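Local coordinates for mandelate racemase/muconate lactonizing enzyme (Roseovarius nubinhibens, PDB 2QDD), which is of unknown function but, as a magnesium-binding member of the enolase superfamily, probably catalyses a reaction that begins with proton abstraction next to a carboxylate, at residues His247-His252 / Arg281-Ser286; His88-Met93 / Leu274-Gln279; Met291-Val296 / His308-Thr313. One frame throughout, in Å; residues are numbered along the deposited sequence.

Contact 1 (His247-His252 / Arg281-Ser286); sequences HEFSDH and RDFGVS
Between 247-252 and 281-286 the backbones come nearest at His252 and Phe283, whose CA atoms are 8.6 Å apart, so side chains must bridge the gap. The main bridge is a T-shaped phenylalanine pair. Phe249 presents its edge to the face of Phe283: the planes stand at 80° and the ring centroids lie 5.5 Å apart. CE1 of Phe249 leads, 3.8 Å from Phe283 CB, and this methylene lies in the plane of the Phe249 ring. Both rings swing away from their own backbone N (chi1 -179° for Phe249, 179° for Phe283), which lets the two side chains cross at about a right angle. The Phe283 ring also reaches the first turn of helix 249-258, its CE1 lying 4.0 Å from His252 O. The imidazole of His252 is held by its ND1, which donates to Glu248 O over 2.8 Å; the acceptor lies in the ring plane, while the donor sits above the carbonyl plane. Trp289 adds a second edge-to-face partner to Phe283, and Leu253 of the second subunit packs on the same residue. The arrangement is aromatic packing between neighbouring helices 249-258 and 274-287 on the outside of the TIM-barrel-like domain, at the interface with the second subunit.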
ATOM      1  N   HIS A 247       9.108 -12.200 -19.572  1.00 35.65           N
ATOM      2  CA  HIS A 247      10.147 -12.120 -20.593  1.00 39.42           C
ATOM      3  C   HIS A 247      11.549 -12.059 -19.995  1.00 40.07           C
ATOM      4  O   HIS A 247      12.517 -12.481 -20.631  1.00 44.12           O
ATOM      5  CB  HIS A 247       9.894 -10.931 -21.526  1.00 37.69           C
ATOM      6  CG  HIS A 247       8.591 -11.013 -22.261  1.00 43.40           C
ATOM      7  ND1 HIS A 247       8.378 -11.893 -23.301  1.00 42.47           N
ATOM      8  CD2 HIS A 247       7.431 -10.336 -22.096  1.00 47.62           C
ATOM      9  CE1 HIS A 247       7.143 -11.751 -23.747  1.00 46.35           C
ATOM     10  NE2 HIS A 247       6.547 -10.812 -23.034  1.00 46.10           N
ATOM     11  N   GLU A 248      11.649 -11.528 -18.778  1.00 36.71           N
ATOM     12  CA  GLU A 248      12.930 -11.376 -18.087  1.00 39.36           C
ATOM     13  C   GLU A 248      12.776 -11.489 -16.566  1.00 34.05           C
ATOM     14  O   GLU A 248      11.656 -11.587 -16.060  1.00 29.42           O
ATOM     15  CB  GLU A 248      13.612 -10.058 -18.473  1.00 39.77           C
ATOM     16  CG  GLU A 248      12.713  -8.825 -18.436  1.00 51.55           C
ATOM     17  CD  GLU A 248      13.354  -7.603 -19.093  1.00 56.32           C
ATOM     18  OE1 GLU A 248      14.595  -7.585 -19.261  1.00 60.98           O
ATOM     19  OE2 GLU A 248      12.612  -6.655 -19.441  1.00 62.66           O
ATOM     20  N   PHE A 249      13.901 -11.481 -15.848  1.00 32.42           N
ATOM     21  CA  PHE A 249      13.909 -11.725 -14.406  1.00 33.04           C
ATOM     22  C   PHE A 249      13.043 -10.737 -13.621  1.00 31.74           C
ATOM     23  O   PHE A 249      12.350 -11.126 -12.675  1.00 27.78           O
ATOM     24  CB  PHE A 249      15.340 -11.736 -13.858  1.00 31.93           C
ATOM     25  CG  PHE A 249      15.422 -12.007 -12.376  1.00 36.37           C
ATOM     26  CD1 PHE A 249      15.127 -13.268 -11.865  1.00 33.00           C
ATOM     27  CD2 PHE A 249      15.790 -10.996 -11.489  1.00 31.73           C
ATOM     28  CE1 PHE A 249      15.201 -13.518 -10.497  1.00 35.94           C
ATOM     29  CE2 PHE A 249      15.869 -11.236 -10.121  1.00 29.44           C
ATOM     30  CZ  PHE A 249      15.574 -12.500  -9.625  1.00 32.99           C
ATOM     31  N   SER A 250      13.069  -9.473 -14.038  1.00 30.00           N
ATOM     32  CA  SER A 250      12.317  -8.405 -13.378  1.00 32.79           C
ATOM     33  C   SER A 250      10.803  -8.581 -13.463  1.00 29.68           C
ATOM     34  O   SER A 250      10.080  -8.115 -12.579  1.00 29.54           O
ATOM     35  CB  SER A 250      12.719  -7.039 -13.938  1.00 31.03           C
ATOM     36  OG  SER A 250      12.324  -6.924 -15.293  1.00 34.46           O
ATOM     37  N   ASP A 251      10.334  -9.249 -14.522  1.00 28.93           N
ATOM     38  CA  ASP A 251       8.930  -9.659 -14.640  1.00 26.75           C
ATOM     39  C   ASP A 251       8.529 -10.728 -13.629  1.00 25.62           C
ATOM     40  O   ASP A 251       7.372 -10.783 -13.215  1.00 30.14           O
ATOM     41  CB  ASP A 251       8.613 -10.147 -16.060  1.00 31.98           C
ATOM     42  CG  ASP A 251       8.848  -9.077 -17.122  1.00 45.46           C
ATOM     43  OD1 ASP A 251       9.200  -9.445 -18.264  1.00 48.69           O
ATOM     44  OD2 ASP A 251       8.681  -7.872 -16.818  1.00 49.62           O
ATOM     45  N   HIS A 252       9.485 -11.579 -13.248  1.00 23.20           N
ATOM     46  CA  HIS A 252       9.251 -12.627 -12.255  1.00 20.55           C
ATOM     47  C   HIS A 252       9.214 -12.037 -10.850  1.00 24.74           C
ATOM     48  O   HIS A 252       8.355 -12.392 -10.032  1.00 23.11           O
ATOM     49  CB  HIS A 252      10.322 -13.716 -12.355  1.00 17.33           C
ATOM     50  CG  HIS A 252      10.301 -14.458 -13.651  1.00 19.26           C
ATOM     51  ND1 HIS A 252      10.859 -13.954 -14.807  1.00 21.23           N
ATOM     52  CD2 HIS A 252       9.761 -15.655 -13.984  1.00 15.77           C
ATOM     53  CE1 HIS A 252      10.680 -14.816 -15.792  1.00 18.80           C
ATOM     54  NE2 HIS A 252      10.013 -15.856 -15.320  1.00 19.90           N
ATOM     55  N   ARG A 281      14.766 -20.255 -12.099  1.00 20.27           N
ATOM     56  CA  ARG A 281      14.494 -21.523 -11.420  1.00 20.83           C
ATOM     57  C   ARG A 281      14.829 -21.451  -9.935  1.00 22.14           C
ATOM     58  O   ARG A 281      14.021 -21.846  -9.091  1.00 28.27           O
ATOM     59  CB  ARG A 281      15.285 -22.664 -12.075  1.00 22.07           C
ATOM     60  CG  ARG A 281      14.816 -24.069 -11.672  1.00 19.37           C
ATOM     61  CD  ARG A 281      15.566 -24.625 -10.461  1.00 21.62           C
ATOM     62  NE  ARG A 281      17.029 -24.603 -10.603  1.00 24.26           N
ATOM     63  CZ  ARG A 281      17.745 -25.566 -11.177  1.00 28.23           C
ATOM     64  NH1 ARG A 281      17.142 -26.627 -11.696  1.00 29.07           N
ATOM     65  NH2 ARG A 281      19.070 -25.470 -11.237  1.00 22.95           N
ATOM     66  N   ASP A 282      16.029 -20.961  -9.639  1.00 21.80           N
ATOM     67  CA  ASP A 282      16.515 -20.801  -8.277  1.00 25.43           C
ATOM     68  C   ASP A 282      15.694 -19.791  -7.472  1.00 25.13           C
ATOM     69  O   ASP A 282      15.458 -19.992  -6.280  1.00 25.50           O
ATOM     70  CB  ASP A 282      17.988 -20.376  -8.298  1.00 27.64           C
ATOM     71  CG  ASP A 282      18.935 -21.515  -8.711  1.00 38.47           C
ATOM     72  OD1 ASP A 282      18.482 -22.669  -8.929  1.00 33.37           O
ATOM     73  OD2 ASP A 282      20.150 -21.247  -8.807  1.00 38.11           O
ATOM     74  N   PHE A 283      15.273 -18.709  -8.125  1.00 25.36           N
ATOM     75  CA  PHE A 283      14.332 -17.765  -7.528  1.00 23.38           C
ATOM     76  C   PHE A 283      13.017 -18.456  -7.158  1.00 24.22           C
ATOM     77  O   PHE A 283      12.520 -18.281  -6.047  1.00 24.00           O
ATOM     78  CB  PHE A 283      14.073 -16.566  -8.452  1.00 20.97           C
ATOM     79  CG  PHE A 283      13.082 -15.577  -7.895  1.00 21.15           C
ATOM     80  CD1 PHE A 283      11.788 -15.510  -8.397  1.00 25.43           C
ATOM     81  CD2 PHE A 283      13.443 -14.718  -6.868  1.00 22.82           C
ATOM     82  CE1 PHE A 283      10.866 -14.607  -7.883  1.00 19.57           C
ATOM     83  CE2 PHE A 283      12.527 -13.809  -6.346  1.00 24.29           C
ATOM     84  CZ  PHE A 283      11.239 -13.753  -6.854  1.00 26.63           C
ATOM     85  N   GLY A 284      12.478 -19.246  -8.089  1.00 21.91           N
ATOM     86  CA  GLY A 284      11.245 -20.006  -7.871  1.00 16.82           C
ATOM     87  C   GLY A 284      11.296 -20.974  -6.703  1.00 20.59           C
ATOM     88  O   GLY A 284      10.340 -21.079  -5.938  1.00 28.51           O
ATOM     89  N   VAL A 285      12.414 -21.681  -6.574  1.00 20.08           N
ATOM     90  CA  VAL A 285      12.696 -22.537  -5.424  1.00 19.30           C
ATOM     91  C   VAL A 285      12.663 -21.744  -4.108  1.00 24.19           C
ATOM     92  O   VAL A 285      12.035 -22.178  -3.138  1.00 25.71           O
ATOM     93  CB  VAL A 285      14.061 -23.269  -5.602  1.00 23.78           C
ATOM     94  CG1 VAL A 285      14.514 -23.951  -4.302  1.00 27.30           C
ATOM     95  CG2 VAL A 285      13.979 -24.282  -6.742  1.00 21.02           C
ATOM     96  N   SER A 286      13.307 -20.575  -4.097  1.00 22.80           N
ATOM     97  CA  SER A 286      13.384 -19.717  -2.910  1.00 22.45           C
ATOM     98  C   SER A 286      12.033 -19.198  -2.415  1.00 25.63           C
ATOM     99  O   SER A 286      11.857 -18.974  -1.217  1.00 30.60           O
ATOM    100  CB  SER A 286      14.326 -18.538  -3.162  1.00 26.28           C
ATOM    101  OG  SER A 286      15.610 -18.994  -3.543  1.00 29.15           O
TER

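Contact 2 (His88-Met93 / Leu274-Gln279); sequences HVNRVM and LTRARQ
Asn90 and Thr275 reach toward each other from opposite directions, each with its polar branch beside its backbone N: Asn90 CG at chi1 -78° and Thr275 OG1 at chi1 -60°. The Asn90 amide therefore lies against the threonine, its ND2 3.5 Å from Thr275 CB and 3.7 Å from Thr275 CG2. The polar ends of this pair have partners on helix 101-119: Asp108 OD1 is hydrogen-bonded to both Asn90 ND2 and Thr275 OG1, and Trp112 NE1 also bonds to Thr275 OG1. Leu86 O, in the first turn of helix 86-96, takes another bond from Asn90 ND2. At the other end of the amide, Asn90 OD1 accepts from a water at 2.8 Å, and that water in turn accepts from Arg276 N at 3.1 Å. One water thus links the asparagine to the first turn of helix 274-287. Arg276 bends at chi2 (-80°), which turns its chain back toward helix 86-96. Its NH1 comes to 3.6 Å from Asn90 CB, and one face of the guanidinium looks at Asn90 OD1, which stands 4.3 Å above the plane, over its centre. A salt bridge from Arg276 NH1 to Asp94 OD2 fixes this end one turn further along helix 86-96. The contact is a buried, polar helix-helix junction between the N-terminal capping domain and the barrel domain, the two-domain architecture of the enolase superfamily.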
ATOM      1  N   HIS A  88      29.783 -13.968 -18.437  1.00 31.69           N
ATOM      2  CA  HIS A  88      30.449 -12.980 -19.290  1.00 30.69           C
ATOM      3  C   HIS A  88      29.949 -12.984 -20.736  1.00 28.56           C
ATOM      4  O   HIS A  88      29.740 -11.924 -21.318  1.00 29.62           O
ATOM      5  CB  HIS A  88      31.963 -13.174 -19.262  1.00 30.53           C
ATOM      6  CG  HIS A  88      32.690 -12.349 -20.274  1.00 35.57           C
ATOM      7  ND1 HIS A  88      32.855 -10.988 -20.140  1.00 37.80           N
ATOM      8  CD2 HIS A  88      33.292 -12.690 -21.438  1.00 33.73           C
ATOM      9  CE1 HIS A  88      33.532 -10.525 -21.176  1.00 44.03           C
ATOM     10  NE2 HIS A  88      33.809 -11.538 -21.978  1.00 43.40           N
ATOM     11  N   VAL A  89      29.764 -14.177 -21.302  1.00 29.98           N
ATOM     12  CA  VAL A  89      29.201 -14.338 -22.642  1.00 28.21           C
ATOM     13  C   VAL A  89      27.804 -13.713 -22.725  1.00 30.39           C
ATOM     14  O   VAL A  89      27.496 -13.002 -23.688  1.00 32.28           O
ATOM     15  CB  VAL A  89      29.199 -15.839 -23.080  1.00 28.99           C
ATOM     16  CG1 VAL A  89      28.318 -16.079 -24.314  1.00 30.78           C
ATOM     17  CG2 VAL A  89      30.618 -16.306 -23.357  1.00 33.95           C
ATOM     18  N   ASN A  90      26.985 -13.954 -21.697  1.00 31.54           N
ATOM     19  CA  ASN A  90      25.659 -13.339 -21.578  1.00 27.58           C
ATOM     20  C   ASN A  90      25.663 -11.817 -21.505  1.00 26.22           C
ATOM     21  O   ASN A  90      24.859 -11.161 -22.174  1.00 29.86           O
ATOM     22  CB  ASN A  90      24.891 -13.929 -20.399  1.00 32.81           C
ATOM     23  CG  ASN A  90      24.305 -15.288 -20.717  1.00 38.24           C
ATOM     24  OD1 ASN A  90      23.176 -15.391 -21.194  1.00 34.51           O
ATOM     25  ND2 ASN A  90      25.078 -16.339 -20.470  1.00 46.97           N
ATOM     26  N   ARG A  91      26.582 -11.274 -20.708  1.00 26.12           N
ATOM     27  CA  ARG A  91      26.826  -9.832 -20.619  1.00 29.32           C
ATOM     28  C   ARG A  91      27.173  -9.171 -21.952  1.00 30.02           C
ATOM     29  O   ARG A  91      26.602  -8.138 -22.292  1.00 33.23           O
ATOM     30  CB  ARG A  91      27.914  -9.526 -19.587  1.00 24.75           C
ATOM     31  CG  ARG A  91      27.428  -9.616 -18.153  1.00 30.67           C
ATOM     32  CD  ARG A  91      28.424  -9.010 -17.180  1.00 31.53           C
ATOM     33  NE  ARG A  91      29.594  -9.860 -16.943  1.00 37.42           N
ATOM     34  CZ  ARG A  91      29.644 -10.886 -16.090  1.00 44.16           C
ATOM     35  NH1 ARG A  91      28.578 -11.237 -15.371  1.00 34.25           N
ATOM     36  NH2 ARG A  91      30.776 -11.573 -15.961  1.00 33.86           N
ATOM     37  N   VAL A  92      28.105  -9.773 -22.688  1.00 31.31           N
ATOM     38  CA  VAL A  92      28.472  -9.319 -24.034  1.00 26.79           C
ATOM     39  C   VAL A  92      27.275  -9.301 -24.991  1.00 31.03           C
ATOM     40  O   VAL A  92      27.014  -8.277 -25.627  1.00 32.29           O
ATOM     41  CB  VAL A  92      29.657 -10.146 -24.613  1.00 28.73           C
ATOM     42  CG1 VAL A  92      29.880  -9.832 -26.092  1.00 23.37           C
ATOM     43  CG2 VAL A  92      30.937  -9.870 -23.808  1.00 22.20           C
ATOM     44  N   MET A  93      26.541 -10.417 -25.066  1.00 28.51           N
ATOM     45  CA  MET A  93      25.300 -10.496 -25.847  1.00 29.64           C
ATOM     46  C   MET A  93      24.278  -9.407 -25.490  1.00 31.63           C
ATOM     47  O   MET A  93      23.678  -8.807 -26.382  1.00 31.08           O
ATOM     48  CB  MET A  93      24.642 -11.874 -25.709  1.00 29.64           C
ATOM     49  CG  MET A  93      25.418 -13.037 -26.318  1.00 27.62           C
ATOM     50  SD  MET A  93      24.377 -14.491 -26.565  1.00 29.29           S
ATOM     51  CE  MET A  93      24.154 -15.080 -24.885  1.00 28.30           C
ATOM     52  N   LEU A 274      19.924 -20.824 -20.836  1.00 28.32           N
ATOM     53  CA  LEU A 274      19.972 -21.688 -19.673  1.00 27.37           C
ATOM     54  C   LEU A 274      20.489 -20.922 -18.461  1.00 26.38           C
ATOM     55  O   LEU A 274      20.063 -21.180 -17.335  1.00 28.74           O
ATOM     56  CB  LEU A 274      20.900 -22.867 -19.968  1.00 29.87           C
ATOM     57  CG  LEU A 274      20.450 -24.325 -19.896  1.00 43.96           C
ATOM     58  CD1 LEU A 274      18.938 -24.518 -20.053  1.00 42.08           C
ATOM     59  CD2 LEU A 274      21.210 -25.116 -20.957  1.00 38.50           C
ATOM     60  N   THR A 275      21.426 -20.003 -18.701  1.00 29.78           N
ATOM     61  CA  THR A 275      21.971 -19.122 -17.662  1.00 26.39           C
ATOM     62  C   THR A 275      20.875 -18.255 -17.030  1.00 26.60           C
ATOM     63  O   THR A 275      20.772 -18.177 -15.803  1.00 25.52           O
ATOM     64  CB  THR A 275      23.099 -18.226 -18.235  1.00 29.83           C
ATOM     65  OG1 THR A 275      24.156 -19.053 -18.741  1.00 29.53           O
ATOM     66  CG2 THR A 275      23.659 -17.280 -17.172  1.00 18.15           C
ATOM     67  N   ARG A 276      20.054 -17.628 -17.875  1.00 24.77           N
ATOM     68  CA  ARG A 276      18.929 -16.821 -17.411  1.00 24.30           C
ATOM     69  C   ARG A 276      17.829 -17.688 -16.789  1.00 24.12           C
ATOM     70  O   ARG A 276      17.255 -17.320 -15.767  1.00 22.76           O
ATOM     71  CB  ARG A 276      18.374 -15.954 -18.548  1.00 23.49           C
ATOM     72  CG  ARG A 276      19.356 -14.898 -19.101  1.00 28.27           C
ATOM     73  CD  ARG A 276      19.444 -13.656 -18.225  1.00 28.01           C
ATOM     74  NE  ARG A 276      20.464 -12.716 -18.693  1.00 41.34           N
ATOM     75  CZ  ARG A 276      21.720 -12.668 -18.249  1.00 41.62           C
ATOM     76  NH1 ARG A 276      22.563 -11.768 -18.741  1.00 42.08           N
ATOM     77  NH2 ARG A 276      22.145 -13.512 -17.317  1.00 39.27           N
ATOM     78  N   ALA A 277      17.565 -18.845 -17.393  1.00 22.72           N
ATOM     79  CA  ALA A 277      16.535 -19.776 -16.902  1.00 24.33           C
ATOM     80  C   ALA A 277      16.851 -20.387 -15.537  1.00 21.77           C
ATOM     81  O   ALA A 277      15.950 -20.559 -14.722  1.00 22.83           O
ATOM     82  CB  ALA A 277      16.261 -20.860 -17.921  1.00 17.91           C
ATOM     83  N   ARG A 278      18.129 -20.672 -15.286  1.00 23.92           N
ATOM     84  CA  ARG A 278      18.596 -21.184 -13.986  1.00 24.34           C
ATOM     85  C   ARG A 278      18.409 -20.192 -12.831  1.00 24.48           C
ATOM     86  O   ARG A 278      17.996 -20.586 -11.732  1.00 28.21           O
ATOM     87  CB  ARG A 278      20.067 -21.609 -14.071  1.00 24.08           C
ATOM     88  CG  ARG A 278      20.631 -22.245 -12.809  1.00 25.47           C
ATOM     89  CD  ARG A 278      21.880 -21.515 -12.352  1.00 31.77           C
ATOM     90  NE  ARG A 278      23.027 -22.413 -12.235  1.00 41.42           N
ATOM     91  CZ  ARG A 278      24.268 -22.096 -12.598  1.00 46.08           C
ATOM     92  NH1 ARG A 278      25.246 -22.979 -12.454  1.00 48.73           N
ATOM     93  NH2 ARG A 278      24.535 -20.898 -13.108  1.00 43.36           N
ATOM     94  N   GLN A 279      18.719 -18.918 -13.076  1.00 20.07           N
ATOM     95  CA  GLN A 279      18.474 -17.857 -12.091  1.00 22.44           C
ATOM     96  C   GLN A 279      16.998 -17.750 -11.695  1.00 16.77           C
ATOM     97  O   GLN A 279      16.677 -17.632 -10.513  1.00 21.97           O
ATOM     98  CB  GLN A 279      18.991 -16.493 -12.574  1.00 20.67           C
ATOM     99  CG  GLN A 279      18.956 -15.428 -11.455  1.00 27.05           C
ATOM    100  CD  GLN A 279      19.071 -13.979 -11.924  1.00 27.23           C
ATOM    101  OE1 GLN A 279      19.430 -13.101 -11.135  1.00 35.26           O
ATOM    102  NE2 GLN A 279      18.757 -13.719 -13.193  1.00 29.78           N
TER
HETATM  103  O   HOH W   1      21.083 -17.245 -20.736  1.00 25.66           O

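Contact 3 (Met291-Val296 / His308-Thr313); sequences MHIEDV and HLAAST
Thr313 OG1 is gripped by two groups while it touches Ile293: it donates to Leu309 O at 2.7 Å and is hydrogen-bonded to Arg281 NH1. The bond to Leu309 O comes in tilted 32° from the carbonyl plane and ties Thr313 back to the backbone of Leu309, four residues earlier. Held in this way, the hydroxyl oxygen also packs against an apolar group, with Ile293 CD1 only 3.4 Å from Thr313 OG1. Ile293 carries the contact with both of its branches. CG1 stands beside the backbone N (chi1 -57°) and the chain then extends fully (chi2 -179°), which sends CD1 out to the threonine. The other branch turns to Leu309, where Ile293 CG2 meets Leu309 CD2 at 3.8 Å and Leu309 CB at 3.9 Å; the two side chains cross at about a right angle, so the leucine lies across the isoleucine. The methyl of Ala310 lies against the strand: Ala310 CB is 4.0 Å from Ile293 CB and 3.8 Å from Ile293 O. The small alanine is consistent with the short approach of the backbones here, the CA atoms of Ile293 and Ala310 being 5.3 Å apart. All four touching residues are buried. Strand 290-293 runs parallel to strand 263-266, whose Ile266 also packs on Ile293, and from strand 290-293 the chain passes into helix 300-311 as a beta-alpha unit of the barrel. Helix 274-287 lies alongside, with Arg281 touching both Ile293 and Leu309 and Ala277 packing on Leu309.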
ATOM      1  N   MET A 291       6.852 -25.357 -10.932  1.00 25.30           N
ATOM      2  CA  MET A 291       7.391 -24.909 -12.219  1.00 25.65           C
ATOM      3  C   MET A 291       7.333 -25.986 -13.302  1.00 28.00           C
ATOM      4  O   MET A 291       7.740 -27.114 -13.063  1.00 27.42           O
ATOM      5  CB  MET A 291       8.826 -24.383 -12.055  1.00 22.40           C
ATOM      6  CG  MET A 291       8.946 -23.098 -11.229  1.00 22.57           C
ATOM      7  SD  MET A 291      10.636 -22.570 -10.898  1.00 17.23           S
ATOM      8  CE  MET A 291      11.087 -23.556  -9.479  1.00 11.18           C
ATOM      9  N   HIS A 292       6.809 -25.635 -14.480  1.00 27.32           N
ATOM     10  CA  HIS A 292       6.985 -26.449 -15.691  1.00 30.43           C
ATOM     11  C   HIS A 292       8.223 -25.950 -16.421  1.00 29.06           C
ATOM     12  O   HIS A 292       8.346 -24.761 -16.690  1.00 32.47           O
ATOM     13  CB  HIS A 292       5.789 -26.333 -16.642  1.00 26.28           C
ATOM     14  CG  HIS A 292       4.510 -26.878 -16.093  1.00 33.93           C
ATOM     15  ND1 HIS A 292       4.187 -28.216 -16.136  1.00 38.68           N
ATOM     16  CD2 HIS A 292       3.458 -26.260 -15.511  1.00 39.20           C
ATOM     17  CE1 HIS A 292       2.999 -28.401 -15.592  1.00 30.84           C
ATOM     18  NE2 HIS A 292       2.535 -27.229 -15.203  1.00 43.16           N
ATOM     19  N   ILE A 293       9.148 -26.852 -16.724  1.00 29.69           N
ATOM     20  CA  ILE A 293      10.376 -26.472 -17.420  1.00 29.70           C
ATOM     21  C   ILE A 293      10.520 -27.252 -18.727  1.00 31.29           C
ATOM     22  O   ILE A 293      10.700 -28.472 -18.729  1.00 34.31           O
ATOM     23  CB  ILE A 293      11.634 -26.596 -16.521  1.00 24.71           C
ATOM     24  CG1 ILE A 293      11.476 -25.737 -15.250  1.00 22.85           C
ATOM     25  CG2 ILE A 293      12.880 -26.215 -17.303  1.00 26.02           C
ATOM     26  CD1 ILE A 293      12.664 -25.749 -14.303  1.00 27.92           C
ATOM     27  N   GLU A 294      10.432 -26.513 -19.828  1.00 32.25           N
ATOM     28  CA  GLU A 294      10.286 -27.044 -21.182  1.00 29.16           C
ATOM     29  C   GLU A 294      10.787 -25.959 -22.130  1.00 32.08           C
ATOM     30  O   GLU A 294      11.135 -24.877 -21.681  1.00 36.81           O
ATOM     31  CB  GLU A 294       8.818 -27.353 -21.466  1.00 33.42           C
ATOM     32  CG  GLU A 294       7.874 -26.162 -21.295  1.00 33.69           C
ATOM     33  CD  GLU A 294       6.435 -26.589 -21.116  1.00 41.00           C
ATOM     34  OE1 GLU A 294       6.163 -27.416 -20.216  1.00 42.35           O
ATOM     35  OE2 GLU A 294       5.572 -26.106 -21.882  1.00 53.54           O
ATOM     36  N   ASP A 295      10.839 -26.222 -23.431  1.00 30.81           N
ATOM     37  CA  ASP A 295      11.037 -25.115 -24.357  1.00 31.04           C
ATOM     38  C   ASP A 295       9.811 -24.827 -25.212  1.00 28.98           C
ATOM     39  O   ASP A 295       8.797 -25.528 -25.121  1.00 33.10           O
ATOM     40  CB  ASP A 295      12.333 -25.252 -25.177  1.00 36.97           C
ATOM     41  CG  ASP A 295      12.975 -23.889 -25.509  1.00 44.28           C
ATOM     42  OD1 ASP A 295      14.085 -23.856 -26.087  1.00 48.86           O
ATOM     43  OD2 ASP A 295      12.363 -22.842 -25.201  1.00 41.30           O
ATOM     44  N   VAL A 296       9.913 -23.776 -26.022  1.00 32.02           N
ATOM     45  CA  VAL A 296       8.797 -23.178 -26.754  1.00 36.21           C
ATOM     46  C   VAL A 296       8.390 -24.087 -27.916  1.00 34.82           C
ATOM     47  O   VAL A 296       7.209 -24.196 -28.251  1.00 39.48           O
ATOM     48  CB  VAL A 296       9.195 -21.763 -27.270  1.00 33.73           C
ATOM     49  CG1 VAL A 296       8.103 -21.145 -28.118  1.00 47.14           C
ATOM     50  CG2 VAL A 296       9.521 -20.848 -26.102  1.00 31.57           C
ATOM     51  N   HIS A 308      17.340 -31.039 -18.855  1.00 24.46           N
ATOM     52  CA  HIS A 308      18.467 -30.937 -17.928  1.00 28.40           C
ATOM     53  C   HIS A 308      18.174 -29.994 -16.753  1.00 30.72           C
ATOM     54  O   HIS A 308      18.551 -30.284 -15.612  1.00 28.60           O
ATOM     55  CB  HIS A 308      19.729 -30.462 -18.663  1.00 26.94           C
ATOM     56  CG  HIS A 308      20.475 -31.553 -19.371  1.00 33.53           C
ATOM     57  ND1 HIS A 308      21.169 -32.537 -18.703  1.00 35.78           N
ATOM     58  CD2 HIS A 308      20.661 -31.793 -20.691  1.00 31.44           C
ATOM     59  CE1 HIS A 308      21.738 -33.345 -19.580  1.00 36.72           C
ATOM     60  NE2 HIS A 308      21.444 -32.916 -20.793  1.00 29.37           N
ATOM     61  N   LEU A 309      17.514 -28.867 -17.044  1.00 31.03           N
ATOM     62  CA  LEU A 309      17.068 -27.931 -16.008  1.00 24.70           C
ATOM     63  C   LEU A 309      15.922 -28.508 -15.181  1.00 21.65           C
ATOM     64  O   LEU A 309      15.932 -28.406 -13.957  1.00 23.14           O
ATOM     65  CB  LEU A 309      16.676 -26.577 -16.615  1.00 23.24           C
ATOM     66  CG  LEU A 309      16.556 -25.394 -15.641  1.00 27.55           C
ATOM     67  CD1 LEU A 309      17.887 -25.028 -15.012  1.00 18.14           C
ATOM     68  CD2 LEU A 309      15.962 -24.187 -16.333  1.00 29.29           C
ATOM     69  N   ALA A 310      14.946 -29.110 -15.860  1.00 21.47           N
ATOM     70  CA  ALA A 310      13.841 -29.819 -15.206  1.00 26.11           C
ATOM     71  C   ALA A 310      14.287 -30.898 -14.203  1.00 31.41           C
ATOM     72  O   ALA A 310      13.762 -30.964 -13.090  1.00 37.17           O
ATOM     73  CB  ALA A 310      12.899 -30.408 -16.250  1.00 18.67           C
ATOM     74  N   ALA A 311      15.265 -31.715 -14.591  1.00 32.57           N
ATOM     75  CA  ALA A 311      15.736 -32.835 -13.763  1.00 30.24           C
ATOM     76  C   ALA A 311      16.527 -32.381 -12.545  1.00 31.83           C
ATOM     77  O   ALA A 311      16.463 -33.010 -11.491  1.00 35.62           O
ATOM     78  CB  ALA A 311      16.564 -33.798 -14.592  1.00 32.67           C
ATOM     79  N   SER A 312      17.262 -31.281 -12.694  1.00 32.02           N
ATOM     80  CA  SER A 312      18.062 -30.711 -11.607  1.00 25.21           C
ATOM     81  C   SER A 312      17.229 -29.885 -10.615  1.00 27.15           C
ATOM     82  O   SER A 312      17.750 -29.411  -9.604  1.00 28.43           O
ATOM     83  CB  SER A 312      19.182 -29.852 -12.192  1.00 22.01           C
ATOM     84  OG  SER A 312      18.644 -28.783 -12.951  1.00 27.73           O
ATOM     85  N   THR A 313      15.944 -29.709 -10.916  1.00 26.24           N
ATOM     86  CA  THR A 313      15.017 -28.942 -10.081  1.00 24.94           C
ATOM     87  C   THR A 313      14.440 -29.866  -9.007  1.00 24.82           C
ATOM     88  O   THR A 313      13.984 -30.962  -9.334  1.00 27.68           O
ATOM     89  CB  THR A 313      13.882 -28.364 -10.965  1.00 25.25           C
ATOM     90  OG1 THR A 313      14.443 -27.443 -11.907  1.00 23.61           O
ATOM     91  CG2 THR A 313      12.790 -27.678 -10.151  1.00 21.13           C
TER

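How the contacts relate
Helix 274-287 joins all three sites: its first half serves contact 2, its second half contact 1, and it leads straight into the strand of contact 3. Centre to centre, contact 1 lies about 13 Å from each of the others, and contacts 2 and 3 are about 16 Å apart. Contacts 1 and 3 fall within the barrel domain, in series along the chain; contact 2 brings in helix 86-96 of the N-terminal domain, and its span encloses the first segment of contact 1. Contact 1 is tied to contact 3 by probable hydrogen bonds from Arg281 NH1, one of them to Ser312 OG. One helix thus connects barrel wall, domain junction and, through contacts 1 and 2, the second subunit.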